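Local coordinates for protein aldolase (Escherichia coli, PDB 6VOP) that is of unknown function but belongs to the class II aldolase and adducin N-terminal domain family, with an AraD-like fold, and assembles as a tetramer, at residues A[20-25]-A[97-102]. The protein carries 2 engineered substitutions. Sequence-based numbering, arbitrary orientation.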
loop_
_atom_site.group_PDB
_atom_site.type_symbol
_atom_site.label_atom_id
_atom_site.label_comp_id
_atom_site.label_asym_id
_atom_site.label_seq_id
_atom_site.Cartn_x
_atom_site.Cartn_y
_atom_site.Cartn_z
ATOM N N SER A 20 9.233 9.677 8.378
ATOM C CA SER A 20 9.438 8.299 7.949
ATOM C C SER A 20 8.107 7.573 7.789
ATOM O O SER A 20 7.923 6.795 6.845
ATOM C CB SER A 20 10.337 7.576 8.951
ATOM O OG SER A 20 10.383 6.187 8.691
ATOM N N SER A 21 7.162 7.822 8.695
ATOM C CA SER A 21 5.844 7.203 8.592
ATOM C C SER A 21 5.157 7.570 7.282
ATOM O O SER A 21 4.591 6.703 6.607
ATOM C CB SER A 21 4.986 7.617 9.788
ATOM O OG SER A 21 3.757 6.922 9.792
ATOM N N PHE A 22 5.194 8.852 6.909
ATOM C CA PHE A 22 4.612 9.270 5.638
ATOM C C PHE A 22 5.284 8.567 4.466
ATOM O O PHE A 22 4.622 8.197 3.489
ATOM C CB PHE A 22 4.729 10.785 5.482
ATOM C CG PHE A 22 3.687 11.554 6.236
ATOM C CD1 PHE A 22 2.378 11.103 6.296
ATOM C CD2 PHE A 22 4.017 12.733 6.884
ATOM C CE1 PHE A 22 1.417 11.813 6.992
ATOM C CE2 PHE A 22 3.063 13.447 7.579
ATOM C CZ PHE A 22 1.761 12.986 7.635
ATOM N N PHE A 23 6.600 8.367 4.550
ATOM C CA PHE A 23 7.336 7.783 3.436
ATOM C C PHE A 23 7.037 6.295 3.287
ATOM O O PHE A 23 6.801 5.816 2.171
ATOM C CB PHE A 23 8.833 8.025 3.630
ATOM C CG PHE A 23 9.694 7.478 2.524
ATOM C CD1 PHE A 23 9.914 8.212 1.370
ATOM C CD2 PHE A 23 10.301 6.240 2.649
ATOM C CE1 PHE A 23 10.712 7.712 0.357
ATOM C CE2 PHE A 23 11.097 5.740 1.642
ATOM C CZ PHE A 23 11.304 6.476 0.497
ATOM N N GLN A 24 7.033 5.551 4.399
ATOM C CA GLN A 24 6.827 4.106 4.320
ATOM C C GLN A 24 5.396 3.752 3.932
ATOM O O GLN A 24 5.157 2.676 3.374
ATOM C CB GLN A 24 7.198 3.437 5.647
ATOM C CG GLN A 24 8.574 3.823 6.183
ATOM C CD GLN A 24 8.842 3.274 7.578
ATOM O OE1 GLN A 24 9.405 2.189 7.734
ATOM N NE2 GLN A 24 8.436 4.023 8.598
ATOM N N ARG A 25 4.437 4.632 4.208
ATOM C CA ARG A 25 3.034 4.355 3.934
ATOM C C ARG A 25 2.561 4.948 2.613
ATOM O O ARG A 25 1.365 4.884 2.311
ATOM C CB ARG A 25 2.165 4.864 5.085
ATOM C CG ARG A 25 2.423 4.157 6.408
ATOM C CD ARG A 25 1.498 4.683 7.487
ATOM N NE ARG A 25 1.690 6.113 7.702
ATOM C CZ ARG A 25 0.719 6.954 8.041
ATOM N NH1 ARG A 25 -0.520 6.509 8.205
ATOM N NH2 ARG A 25 0.987 8.240 8.218
ATOM N N VAL A 97 2.386 20.646 7.137
ATOM C CA VAL A 97 2.708 19.405 6.441
ATOM C C VAL A 97 2.365 19.595 4.970
ATOM O O VAL A 97 1.214 19.892 4.627
ATOM C CB VAL A 97 1.955 18.203 7.033
ATOM C CG1 VAL A 97 2.134 16.975 6.152
ATOM C CG2 VAL A 97 2.433 17.923 8.447
ATOM N N HIS A 98 3.362 19.430 4.103
ATOM C CA HIS A 98 3.191 19.598 2.663
ATOM C C HIS A 98 3.722 18.354 1.965
ATOM O O HIS A 98 4.932 18.102 1.973
ATOM C CB HIS A 98 3.905 20.855 2.162
ATOM C CG HIS A 98 3.994 20.943 0.670
ATOM N ND1 HIS A 98 2.942 20.616 -0.158
ATOM C CD2 HIS A 98 5.008 21.323 -0.142
ATOM C CE1 HIS A 98 3.304 20.789 -1.416
ATOM N NE2 HIS A 98 4.554 21.218 -1.435
ATOM N N LEU A 99 2.820 17.582 1.366
ATOM C CA LEU A 99 3.171 16.382 0.625
ATOM C C LEU A 99 2.453 16.392 -0.717
ATOM O O LEU A 99 1.460 17.095 -0.905
ATOM C CB LEU A 99 2.807 15.110 1.401
ATOM C CG LEU A 99 3.421 14.934 2.791
ATOM C CD1 LEU A 99 2.923 13.652 3.430
ATOM C CD2 LEU A 99 4.935 14.934 2.701
ATOM N N HIS A 100 2.974 15.610 -1.654
ATOM C CA HIS A 100 2.320 15.406 -2.949
ATOM C C HIS A 100 1.639 14.046 -2.992
ATOM O O HIS A 100 1.852 13.238 -3.897
ATOM C CB HIS A 100 3.323 15.554 -4.085
ATOM C CG HIS A 100 4.107 16.828 -4.040
ATOM N ND1 HIS A 100 5.275 17.004 -4.747
ATOM C CD2 HIS A 100 3.892 17.988 -3.374
ATOM C CE1 HIS A 100 5.752 18.214 -4.513
ATOM N NE2 HIS A 100 4.928 18.834 -3.688
ATOM N N SER A 101 0.811 13.789 -1.983
ATOM C CA SER A 101 0.125 12.510 -1.879
ATOM C C SER A 101 -0.767 12.276 -3.093
ATOM O O SER A 101 -1.330 13.211 -3.671
ATOM C CB SER A 101 -0.699 12.455 -0.597
ATOM O OG SER A 101 -0.023 13.101 0.465
ATOM N N THR A 102 -0.909 10.996 -3.448
ATOM C CA THR A 102 -1.448 10.609 -4.748
ATOM C C THR A 102 -2.833 11.200 -4.985
ATOM O O THR A 102 -3.058 11.918 -5.966
ATOM C CB THR A 102 -1.488 9.084 -4.854
ATOM O OG1 THR A 102 -0.196 8.542 -4.556
ATOM C CG2 THR A 102 -1.889 8.661 -6.254
#
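Across the contact the last turn of helix 7-24 comes nearest to strand 95-99 where Phe-22 faces Leu-99, their CA atoms 8.8 Å apart, and no hydrogen bond joins the two backbones. Side chains alone bridge this distance. Leu-99 lays its CD1 methyl over one face of the Phe-22 ring, a CH-pi contact with CD1 3.8 Å from the ring centroid and 19° off the normal. The methyl is displaced toward the CG side of the ring, so its shortest approach is to Phe-22 CG, at 3.6 Å, and the two side chains cross at roughly a right angle. With chi1 at -80°, Phe-22 CG lies anti to its carbonyl carbon, a setting that carries the ring out from the helix toward the strand. Val-97 lies two residues before Leu-99 and points to the same side of the strand; its side chain and that of Phe-22 approach each other from opposite directions, and CG1 meets the ring obliquely, 3.9 Å from Phe-22 CE2. The strand is central in the mixed sheet of this AraD-like fold, between strands 33-38 and 166-171, and the contact packs the end of the helix against one side of it. Helix 174-194 adds to the apolar cluster, with Ala-178 touching Phe-22 and Met-181 touching Val-97, while Tyr-27 meets the Phe-22 ring edge-to-face. His-98 and His-100, neighbours of Leu-99 on the chain, turn their donor atoms, with those of His-165, toward one vacant point, consistent with the three-histidine metal site of class II aldolases, although no metal is modelled there. At the helix end, Arg-25 folds back so that NE donates to Ser-21 O at 3.2 Å, on the opposite face of that carbonyl from Arg-25 N, while its NH1 forms a salt bridge with Glu-182.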